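Local atomic coordinates of Oxidored_FMN domain-containing protein ([Pseudomonas] geniculata N1, PDB entry 6L6J), a protein that acts as a 6-hydroxypseudooxynicotine amine oxidase, holding flavin mononucleotide, a [4Fe-4S] cluster and ADP in a single chain. Residues Thr61-Thr66 and Ala146-Trp151; His377-Pro382 and Leu407-Tyr412; Glu528-Met533 and Val551-Asp556. All blocks are in the same frame, centred on the assembly; numbering follows the deposited sequence.

Interaction 1 of 3, residues Thr61-Thr66 and Ala146-Trp151; sequences TMIHET and ADFRRW. With SO4 (sulfate ion), chain F.
His-64 lies flat on the indole of Trp-151 in a face-to-face stack, its imidazole 3.5 Å from the centroid of the six-membered ring and tilted by only 9°. The nearest approach falls over the ring junction, where His-64 CD2 is 3.3 Å from Trp-151 CE2. Both rings also turn a nitrogen to the same sulfate ion, probably a guest from the crystallisation liquor. His-64 NE2 donates almost straight to O4 (2.7 Å, 175°), and Trp-151 NE1 donates to O3 at 3.2 Å. Arg-150 comes in edge-on, NH1 reaching sulfate O1 at 2.8 Å, and, with the two rings, grips the ion from both loop and helix. Nearer the helix backbone, Ile-63 CD1 packs on Trp-151 CB (4.0 Å).

Second-shell bonds set the rotation of the imidazole. With CG swung anti to the backbone N (chi1 -164°), ND1 points forward along the loop to Thr-66 OG1, 2.9 Å away, and this hydroxyl is held in turn by His-106. The far face of the indole rests on its own helix, near Asp-147 O and Phe-148 CA. A serine in place of Trp-151 would probably leave one face of His-64 without its stack and the sulfate without one of its N-H donors.

The contact ties the loop that leaves barrel strand 55-62 to helix 142-162 on the outside of the TIM barrel. Ile-63 also touches Leu-104 of strand 99-105, while Phe-148 reaches helices 177-182 and 197-215.

Interaction 2 of 3, residues His377-Pro382 and Leu407-Tyr412; sequences HPEKVP and LAKRGY
Lys-409 and Arg-410, neighbours in the last turn of a helix, each donate to a backbone carbonyl of the loop 377-382, and these two hydrogen bonds pin the loop at separate points. Lys-409 NZ meets Glu-379 O at 2.8 Å in the carbonyl plane, on a lone pair. Arg-410 NE approaches Pro-382 O (3.1 Å) differently: the oxygen lies near the guanidinium plane, but the donor stands 35° out of the carbonyl plane. A bend at chi3 (64°) turns this NE toward the loop, while NH1 binds Gly-664 O and Tyr-667 O.

Apolar packing fills the interval between the two bonds. Val-381 CG2 presses on Arg-410 CG at 3.5 Å and on Lys-409 CB at 3.9 Å, and Val-381 CG1 flanks the end of the lysine chain.

Charge adds a looser term. Glu-379 OE1 is 4.0 Å from Lys-409 NZ, beyond a salt bridge, and the carboxylate has its closer partner in Lys-332.

The helix ends at Gly-411, whose positive phi allows Gly-411 N and Tyr-412 N both to bond back to Leu-407 O. This is a Schellman motif. It closes helix 398-410, which follows the first strand of the nucleotide-binding domain and a turn consistent with the GxGxxG motif of Rossmann folds, its amides probably directed at the bound ADP; the loop 377-382 is thus held at the end of that helix remote from the turn.

Interaction 3 of 3, residues Glu528-Met533 and Val551-Asp556; sequences EDYYYM and VTTASD
Tyr-530 presents one face of its ring to Ala-554, whose CB sits 4.0 Å from the centroid and 20° off the normal, a CH-pi contact shifted toward the phenol end. At the edge, near the ring plane, is Thr-553 OG1, hydrogen-bonded to Tyr-530 OH at 2.8 Å. Thr-552 OG1 approaches the ring obliquely, 3.6 Å from CE1. Arg-492 makes a cation-pi contact with the same ring. With CG anti to the carbonyl carbon (chi1 -70°), the ring extends from the loop across to the residues 552-554.

The hydroxyl of Thr-553 has a second neighbour in Glu-528 OE2, modelled so close that the details of this bond are doubtful. Glu-528 is bent at chi2, and its other oxygen, OE1, accepts from Asn-493 N.

Strands 522-527 and 547-552 are parallel neighbours joined through helix 533-542, a beta-alpha-beta crossover in the second alpha/beta domain. The contact forms where both strands run out: residues 528-532 lead from the first strand to the helix, while 553-556 follow the second.

Small turns shape both loops. Thr-552 OG1 accepts from Ala-554 N at 3.1 Å, an ST turn that helps place the methyl of Ala-554, and the same hydroxyl is hydrogen-bonded to Asp-527 O. In the other loop Asp-529 OD2, met from above its carboxylate plane, accepts from Tyr-531 N at 3.0 Å, an Asx turn. Asp-527 OD1 accepts from the amides of Asp-529 and Tyr-530.

How the interactions relate
The three contacts follow one another along the chain and sample its successive parts: the FMN-binding barrel, the junction to the nucleotide-binding domain, and the second alpha/beta domain. None touches another. Centres of interactions 1 and 2 are 45 Å apart, those of 1 and 3 are 40 Å apart, and those of 2 and 3 are 39 Å apart, with nearest atoms never closer than about 22 Å. Each keeps its distance from the cofactors. In interaction 1 the side chain of Ile-63 is about 13 Å from FMN; in interaction 2 that of Pro-378 is about 12 Å from the iron-sulfur cluster. Interaction 3 lies away from the known sites.

Interaction 1 of 3, residues Thr61-Thr66 and Ala146-Trp151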
loop_
_atom_site.group_PDB
_atom_site.type_symbol
_atom_site.label_atom_id
_atom_site.label_comp_id
_atom_site.label_asym_id
_atom_site.label_seq_id
_atom_site.Cartn_x
_atom_site.Cartn_y
_atom_site.Cartn_z
ATOM N N THR A 61 0.462 -8.538 16.445
ATOM C CA THR A 61 0.979 -9.829 16.962
ATOM C C THR A 61 -0.037 -10.395 17.957
ATOM O O THR A 61 -0.168 -9.826 19.062
ATOM C CB THR A 61 2.369 -9.623 17.562
ATOM O OG1 THR A 61 3.169 -9.226 16.450
ATOM C CG2 THR A 61 2.916 -10.852 18.251
ATOM N N MET A 62 -0.745 -11.446 17.572
ATOM C CA MET A 62 -1.980 -11.874 18.269
ATOM C C MET A 62 -1.630 -12.384 19.667
ATOM O O MET A 62 -0.768 -13.287 19.768
ATOM C CB MET A 62 -2.683 -12.969 17.464
ATOM C CG MET A 62 -3.102 -12.475 16.090
ATOM S SD MET A 62 -4.280 -11.114 16.207
ATOM C CE MET A 62 -3.285 -9.691 15.834
ATOM N N ILE A 63 -2.313 -11.882 20.693
ATOM C CA ILE A 63 -2.031 -12.236 22.119
ATOM C C ILE A 63 -2.829 -13.457 22.601
ATOM O O ILE A 63 -2.615 -13.850 23.756
ATOM C CB ILE A 63 -2.283 -11.024 23.026
ATOM C CG1 ILE A 63 -3.766 -10.664 23.114
ATOM C CG2 ILE A 63 -1.444 -9.853 22.558
ATOM C CD1 ILE A 63 -4.103 -9.819 24.316
ATOM N N HIS A 64 -3.719 -14.023 21.779
ATOM C CA HIS A 64 -4.636 -15.136 22.164
ATOM C C HIS A 64 -5.396 -15.650 20.936
ATOM O O HIS A 64 -5.634 -14.848 20.009
ATOM C CB HIS A 64 -5.620 -14.665 23.251
ATOM C CG HIS A 64 -6.317 -15.771 23.964
ATOM N ND1 HIS A 64 -7.615 -16.112 23.697
ATOM C CD2 HIS A 64 -5.886 -16.619 24.925
ATOM C CE1 HIS A 64 -7.956 -17.122 24.465
ATOM N NE2 HIS A 64 -6.903 -17.462 25.220
ATOM N N GLU A 65 -5.838 -16.909 20.995
ATOM C CA GLU A 65 -6.547 -17.676 19.919
ATOM C C GLU A 65 -7.891 -17.012 19.537
ATOM O O GLU A 65 -8.378 -17.235 18.384
ATOM C CB GLU A 65 -6.753 -19.124 20.387
ATOM C CG GLU A 65 -5.453 -19.863 20.691
ATOM C CD GLU A 65 -4.948 -19.851 22.137
ATOM O OE1 GLU A 65 -4.926 -18.757 22.776
ATOM O OE2 GLU A 65 -4.565 -20.956 22.634
ATOM N N THR A 66 -8.480 -16.251 20.463
ATOM C CA THR A 66 -9.725 -15.469 20.265
ATOM C C THR A 66 -9.459 -14.216 19.406
ATOM O O THR A 66 -10.443 -13.469 19.137
ATOM C CB THR A 66 -10.342 -15.050 21.611
ATOM O OG1 THR A 66 -9.440 -14.229 22.371
ATOM C CG2 THR A 66 -10.750 -16.239 22.451
ATOM N N ALA A 146 -10.552 -10.350 33.190
ATOM C CA ALA A 146 -9.379 -10.772 33.998
ATOM C C ALA A 146 -8.468 -11.641 33.134
ATOM O O ALA A 146 -7.264 -11.423 33.191
ATOM C CB ALA A 146 -9.809 -11.512 35.243
ATOM N N ASP A 147 -9.048 -12.575 32.376
ATOM C CA ASP A 147 -8.304 -13.497 31.476
ATOM C C ASP A 147 -7.575 -12.686 30.394
ATOM O O ASP A 147 -6.450 -13.025 30.058
ATOM C CB ASP A 147 -9.215 -14.555 30.847
ATOM C CG ASP A 147 -9.713 -15.616 31.807
ATOM O OD1 ASP A 147 -9.382 -15.534 32.999
ATOM O OD2 ASP A 147 -10.437 -16.521 31.355
ATOM N N PHE A 148 -8.204 -11.648 29.864
ATOM C CA PHE A 148 -7.665 -10.826 28.749
ATOM C C PHE A 148 -6.385 -10.105 29.215
ATOM O O PHE A 148 -5.403 -10.023 28.427
ATOM C CB PHE A 148 -8.751 -9.880 28.222
ATOM C CG PHE A 148 -8.236 -8.695 27.447
ATOM C CD1 PHE A 148 -7.765 -7.573 28.101
ATOM C CD2 PHE A 148 -8.238 -8.690 26.061
ATOM C CE1 PHE A 148 -7.312 -6.478 27.387
ATOM C CE2 PHE A 148 -7.788 -7.594 25.345
ATOM C CZ PHE A 148 -7.324 -6.494 26.013
ATOM N N ARG A 149 -6.395 -9.580 30.443
ATOM C CA ARG A 149 -5.230 -8.884 31.037
ATOM C C ARG A 149 -4.102 -9.889 31.274
ATOM O O ARG A 149 -2.947 -9.555 30.968
ATOM C CB ARG A 149 -5.659 -8.184 32.322
ATOM C CG ARG A 149 -6.561 -6.983 32.085
ATOM C CD ARG A 149 -7.121 -6.478 33.390
ATOM N NE ARG A 149 -6.078 -6.068 34.319
ATOM C CZ ARG A 149 -6.297 -5.660 35.564
ATOM N NH1 ARG A 149 -7.523 -5.633 36.051
ATOM N NH2 ARG A 149 -5.289 -5.277 36.321
ATOM N N ARG A 150 -4.439 -11.085 31.761
ATOM C CA ARG A 150 -3.495 -12.225 31.866
ATOM C C ARG A 150 -2.843 -12.399 30.487
ATOM O O ARG A 150 -1.612 -12.297 30.433
ATOM C CB ARG A 150 -4.210 -13.466 32.409
ATOM C CG ARG A 150 -3.334 -14.698 32.617
ATOM C CD ARG A 150 -4.112 -15.869 33.225
ATOM N NE ARG A 150 -5.355 -16.218 32.520
ATOM C CZ ARG A 150 -5.445 -17.079 31.509
ATOM N NH1 ARG A 150 -4.369 -17.690 31.046
ATOM N NH2 ARG A 150 -6.615 -17.323 30.945
ATOM N N TRP A 151 -3.630 -12.540 29.411
ATOM C CA TRP A 151 -3.120 -12.786 28.030
ATOM C C TRP A 151 -2.133 -11.687 27.636
ATOM O O TRP A 151 -1.099 -12.003 27.042
ATOM C CB TRP A 151 -4.230 -12.878 26.967
ATOM C CG TRP A 151 -5.346 -13.835 27.248
ATOM C CD1 TRP A 151 -5.300 -14.972 28.002
ATOM C CD2 TRP A 151 -6.689 -13.742 26.745
ATOM N NE1 TRP A 151 -6.537 -15.573 28.028
ATOM C CE2 TRP A 151 -7.408 -14.838 27.268
ATOM C CE3 TRP A 151 -7.355 -12.846 25.908
ATOM C CZ2 TRP A 151 -8.757 -15.046 26.992
ATOM C CZ3 TRP A 151 -8.699 -13.027 25.670
ATOM C CH2 TRP A 151 -9.388 -14.115 26.201
HETATM S S SO4 F . -6.467 -19.435 28.418
HETATM O O1 SO4 F . -5.130 -18.962 28.653
HETATM O O2 SO4 F . -6.631 -20.751 29.015
HETATM O O3 SO4 F . -7.405 -18.497 28.994
HETATM O O4 SO4 F . -6.692 -19.537 26.995
#

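Interaction 2 of 3, residues His377-Pro382 and Leu407-Tyr412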
loop_
_atom_site.group_PDB
_atom_site.type_symbol
_atom_site.label_atom_id
_atom_site.label_comp_id
_atom_site.label_asym_id
_atom_site.label_seq_id
_atom_site.Cartn_x
_atom_site.Cartn_y
_atom_site.Cartn_z
ATOM N N HIS A 377 17.275 -8.011 -3.492
ATOM C CA HIS A 377 17.660 -6.947 -2.534
ATOM C C HIS A 377 17.156 -5.599 -3.052
ATOM O O HIS A 377 17.023 -5.379 -4.251
ATOM C CB HIS A 377 19.171 -7.022 -2.241
ATOM C CG HIS A 377 19.567 -8.351 -1.678
ATOM N ND1 HIS A 377 18.906 -8.925 -0.580
ATOM C CD2 HIS A 377 20.515 -9.241 -2.055
ATOM C CE1 HIS A 377 19.453 -10.096 -0.304
ATOM N NE2 HIS A 377 20.444 -10.308 -1.192
ATOM N N PRO A 378 16.807 -4.671 -2.138
ATOM C CA PRO A 378 16.447 -3.305 -2.520
ATOM C C PRO A 378 17.475 -2.501 -3.329
ATOM O O PRO A 378 17.036 -1.787 -4.192
ATOM C CB PRO A 378 16.181 -2.589 -1.187
ATOM C CG PRO A 378 16.675 -3.524 -0.105
ATOM C CD PRO A 378 16.650 -4.913 -0.695
ATOM N N GLU A 379 18.760 -2.593 -3.005
ATOM C CA GLU A 379 19.845 -1.815 -3.673
ATOM C C GLU A 379 20.827 -2.740 -4.403
ATOM O O GLU A 379 21.131 -2.440 -5.569
ATOM C CB GLU A 379 20.602 -0.961 -2.669
ATOM C CG GLU A 379 19.700 -0.029 -1.873
ATOM C CD GLU A 379 18.907 1.004 -2.669
ATOM O OE1 GLU A 379 19.269 1.326 -3.815
ATOM O OE2 GLU A 379 17.932 1.499 -2.126
ATOM N N LYS A 380 21.289 -3.822 -3.769
ATOM C CA LYS A 380 22.373 -4.683 -4.315
ATOM C C LYS A 380 21.853 -5.559 -5.459
ATOM O O LYS A 380 20.711 -6.048 -5.385
ATOM C CB LYS A 380 22.976 -5.554 -3.208
ATOM C CG LYS A 380 23.787 -4.797 -2.165
ATOM C CD LYS A 380 24.531 -5.709 -1.216
ATOM C CE LYS A 380 23.613 -6.526 -0.325
ATOM N NZ LYS A 380 24.316 -7.006 0.895
ATOM N N VAL A 381 22.679 -5.765 -6.483
ATOM C CA VAL A 381 22.395 -6.714 -7.594
ATOM C C VAL A 381 23.632 -7.582 -7.778
ATOM O O VAL A 381 24.738 -7.168 -7.474
ATOM C CB VAL A 381 21.989 -5.987 -8.893
ATOM C CG1 VAL A 381 20.623 -5.325 -8.766
ATOM C CG2 VAL A 381 23.032 -4.977 -9.356
ATOM N N PRO A 382 23.481 -8.843 -8.234
ATOM C CA PRO A 382 24.625 -9.642 -8.675
ATOM C C PRO A 382 25.365 -8.915 -9.796
ATOM O O PRO A 382 24.729 -8.334 -10.674
ATOM C CB PRO A 382 24.007 -10.944 -9.207
ATOM C CG PRO A 382 22.654 -11.019 -8.535
ATOM C CD PRO A 382 22.208 -9.579 -8.340
ATOM N N LEU A 407 19.460 -3.947 -15.206
ATOM C CA LEU A 407 20.632 -4.365 -16.027
ATOM C C LEU A 407 21.760 -3.327 -15.879
ATOM O O LEU A 407 22.902 -3.733 -15.588
ATOM C CB LEU A 407 20.175 -4.529 -17.484
ATOM C CG LEU A 407 19.122 -5.612 -17.719
ATOM C CD1 LEU A 407 18.509 -5.478 -19.098
ATOM C CD2 LEU A 407 19.715 -6.997 -17.525
ATOM N N ALA A 408 21.451 -2.032 -16.037
ATOM C CA ALA A 408 22.424 -0.920 -15.885
ATOM C C ALA A 408 23.195 -1.095 -14.572
ATOM O O ALA A 408 24.440 -1.003 -14.621
ATOM C CB ALA A 408 21.745 0.426 -15.944
ATOM N N LYS A 409 22.481 -1.350 -13.463
ATOM C CA LYS A 409 23.043 -1.414 -12.082
ATOM C C LYS A 409 24.003 -2.596 -11.962
ATOM O O LYS A 409 25.013 -2.449 -11.277
ATOM C CB LYS A 409 21.953 -1.591 -11.023
ATOM C CG LYS A 409 21.057 -0.382 -10.788
ATOM C CD LYS A 409 20.855 -0.055 -9.327
ATOM C CE LYS A 409 20.228 -1.186 -8.547
ATOM N NZ LYS A 409 19.718 -0.707 -7.241
ATOM N N ARG A 410 23.671 -3.728 -12.590
ATOM C CA ARG A 410 24.507 -4.960 -12.587
ATOM C C ARG A 410 25.799 -4.696 -13.358
ATOM O O ARG A 410 26.795 -5.391 -13.066
ATOM C CB ARG A 410 23.763 -6.138 -13.218
ATOM C CG ARG A 410 22.518 -6.573 -12.464
ATOM C CD ARG A 410 21.896 -7.802 -13.088
ATOM N NE ARG A 410 22.809 -8.925 -12.994
ATOM C CZ ARG A 410 22.688 -10.075 -13.642
ATOM N NH1 ARG A 410 21.661 -10.284 -14.454
ATOM N NH2 ARG A 410 23.612 -11.011 -13.468
ATOM N N GLY A 411 25.751 -3.764 -14.315
ATOM C CA GLY A 411 26.921 -3.208 -15.029
ATOM C C GLY A 411 26.882 -3.471 -16.533
ATOM O O GLY A 411 27.875 -3.104 -17.203
ATOM N N TYR A 412 25.810 -4.079 -17.066
ATOM C CA TYR A 412 25.657 -4.383 -18.519
ATOM C C TYR A 412 25.657 -3.082 -19.328
ATOM O O TYR A 412 25.354 -2.007 -18.761
ATOM C CB TYR A 412 24.363 -5.146 -18.831
ATOM C CG TYR A 412 24.322 -6.557 -18.306
ATOM C CD1 TYR A 412 24.857 -7.605 -19.034
ATOM C CD2 TYR A 412 23.778 -6.848 -17.064
ATOM C CE1 TYR A 412 24.851 -8.904 -18.546
ATOM C CE2 TYR A 412 23.759 -8.141 -16.563
ATOM C CZ TYR A 412 24.302 -9.173 -17.306
ATOM O OH TYR A 412 24.284 -10.448 -16.816
#

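Interaction 3 of 3, residues Glu528-Met533 and Val551-Asp556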
loop_
_atom_site.group_PDB
_atom_site.type_symbol
_atom_site.label_atom_id
_atom_site.label_comp_id
_atom_site.label_asym_id
_atom_site.label_seq_id
_atom_site.Cartn_x
_atom_site.Cartn_y
_atom_site.Cartn_z
ATOM N N GLU A 528 -15.929 -2.465 -16.492
ATOM C CA GLU A 528 -15.687 -3.932 -16.448
ATOM C C GLU A 528 -14.200 -4.204 -16.133
ATOM O O GLU A 528 -13.751 -5.351 -16.354
ATOM C CB GLU A 528 -16.051 -4.551 -17.799
ATOM C CG GLU A 528 -17.533 -4.805 -17.964
ATOM C CD GLU A 528 -17.959 -6.211 -17.600
ATOM O OE1 GLU A 528 -17.520 -7.147 -18.288
ATOM O OE2 GLU A 528 -18.709 -6.363 -16.620
ATOM N N ASP A 529 -13.450 -3.184 -15.700
ATOM C CA ASP A 529 -12.024 -3.297 -15.308
ATOM C C ASP A 529 -11.944 -3.449 -13.791
ATOM O O ASP A 529 -11.115 -4.244 -13.350
ATOM C CB ASP A 529 -11.220 -2.081 -15.754
ATOM C CG ASP A 529 -9.855 -2.003 -15.109
ATOM O OD1 ASP A 529 -8.939 -2.665 -15.607
ATOM O OD2 ASP A 529 -9.746 -1.307 -14.093
ATOM N N TYR A 530 -12.748 -2.683 -13.043
ATOM C CA TYR A 530 -12.995 -2.846 -11.579
ATOM C C TYR A 530 -11.896 -2.162 -10.745
ATOM O O TYR A 530 -11.872 -2.343 -9.488
ATOM C CB TYR A 530 -13.099 -4.336 -11.194
ATOM C CG TYR A 530 -14.331 -5.072 -11.669
ATOM C CD1 TYR A 530 -15.273 -4.478 -12.497
ATOM C CD2 TYR A 530 -14.543 -6.394 -11.312
ATOM C CE1 TYR A 530 -16.406 -5.153 -12.922
ATOM C CE2 TYR A 530 -15.649 -7.102 -11.756
ATOM C CZ TYR A 530 -16.588 -6.480 -12.557
ATOM O OH TYR A 530 -17.690 -7.185 -12.916
ATOM N N TYR A 531 -10.991 -1.399 -11.368
ATOM C CA TYR A 531 -9.942 -0.647 -10.613
ATOM C C TYR A 531 -10.140 0.869 -10.800
ATOM O O TYR A 531 -11.285 1.313 -10.788
ATOM C CB TYR A 531 -8.603 -1.289 -10.986
ATOM C CG TYR A 531 -7.424 -0.876 -10.150
ATOM C CD1 TYR A 531 -7.575 -0.220 -8.941
ATOM C CD2 TYR A 531 -6.135 -1.104 -10.588
ATOM C CE1 TYR A 531 -6.484 0.205 -8.203
ATOM C CE2 TYR A 531 -5.028 -0.716 -9.841
ATOM C CZ TYR A 531 -5.197 -0.045 -8.646
ATOM O OH TYR A 531 -4.113 0.351 -7.899
ATOM N N TYR A 532 -9.096 1.651 -11.041
ATOM C CA TYR A 532 -9.136 3.140 -10.984
ATOM C C TYR A 532 -9.473 3.782 -12.337
ATOM O O TYR A 532 -9.927 4.921 -12.333
ATOM C CB TYR A 532 -7.766 3.656 -10.539
ATOM C CG TYR A 532 -6.650 3.312 -11.493
ATOM C CD1 TYR A 532 -5.946 2.130 -11.365
ATOM C CD2 TYR A 532 -6.279 4.172 -12.510
ATOM C CE1 TYR A 532 -4.890 1.809 -12.203
ATOM C CE2 TYR A 532 -5.234 3.870 -13.362
ATOM C CZ TYR A 532 -4.534 2.685 -13.213
ATOM O OH TYR A 532 -3.501 2.392 -14.062
ATOM N N MET A 533 -9.211 3.121 -13.466
ATOM C CA MET A 533 -9.221 3.799 -14.786
ATOM C C MET A 533 -10.603 4.387 -15.094
ATOM O O MET A 533 -10.668 5.492 -15.654
ATOM C CB MET A 533 -8.831 2.864 -15.922
ATOM C CG MET A 533 -8.830 3.540 -17.290
ATOM S SD MET A 533 -7.900 5.109 -17.358
ATOM C CE MET A 533 -6.250 4.504 -17.718
ATOM N N VAL A 551 -21.278 3.282 -14.212
ATOM C CA VAL A 551 -22.099 2.036 -14.347
ATOM C C VAL A 551 -21.154 0.840 -14.261
ATOM O O VAL A 551 -20.211 0.819 -15.096
ATOM C CB VAL A 551 -22.869 2.015 -15.681
ATOM C CG1 VAL A 551 -23.700 0.744 -15.846
ATOM C CG2 VAL A 551 -23.745 3.242 -15.877
ATOM N N THR A 552 -21.368 -0.093 -13.315
ATOM C CA THR A 552 -20.597 -1.362 -13.265
ATOM C C THR A 552 -21.511 -2.591 -13.114
ATOM O O THR A 552 -22.626 -2.463 -12.561
ATOM C CB THR A 552 -19.534 -1.354 -12.160
ATOM O OG1 THR A 552 -18.831 -2.592 -12.339
ATOM C CG2 THR A 552 -20.109 -1.243 -10.756
ATOM N N THR A 553 -20.993 -3.744 -13.558
ATOM C CA THR A 553 -21.596 -5.098 -13.417
ATOM C C THR A 553 -21.314 -5.650 -12.025
ATOM O O THR A 553 -22.054 -6.539 -11.576
ATOM C CB THR A 553 -21.069 -6.051 -14.497
ATOM O OG1 THR A 553 -19.642 -6.013 -14.460
ATOM C CG2 THR A 553 -21.568 -5.699 -15.888
ATOM N N ALA A 554 -20.288 -5.113 -11.372
ATOM C CA ALA A 554 -19.904 -5.407 -9.972
ATOM C C ALA A 554 -20.933 -4.826 -8.992
ATOM O O ALA A 554 -21.684 -3.888 -9.349
ATOM C CB ALA A 554 -18.510 -4.880 -9.710
ATOM N N SER A 555 -20.984 -5.384 -7.793
ATOM C CA SER A 555 -21.945 -4.987 -6.734
ATOM C C SER A 555 -21.502 -3.688 -6.055
ATOM O O SER A 555 -22.366 -3.022 -5.456
ATOM C CB SER A 555 -22.113 -6.080 -5.732
ATOM O OG SER A 555 -22.645 -7.223 -6.366
ATOM N N ASP A 556 -20.210 -3.373 -6.129
ATOM C CA ASP A 556 -19.596 -2.180 -5.510
ATOM C C ASP A 556 -18.849 -1.413 -6.590
ATOM O O ASP A 556 -18.323 -2.034 -7.517
ATOM C CB ASP A 556 -18.687 -2.593 -4.356
ATOM C CG ASP A 556 -19.444 -3.224 -3.208
ATOM O OD1 ASP A 556 -20.212 -2.513 -2.555
ATOM O OD2 ASP A 556 -19.258 -4.401 -2.985
#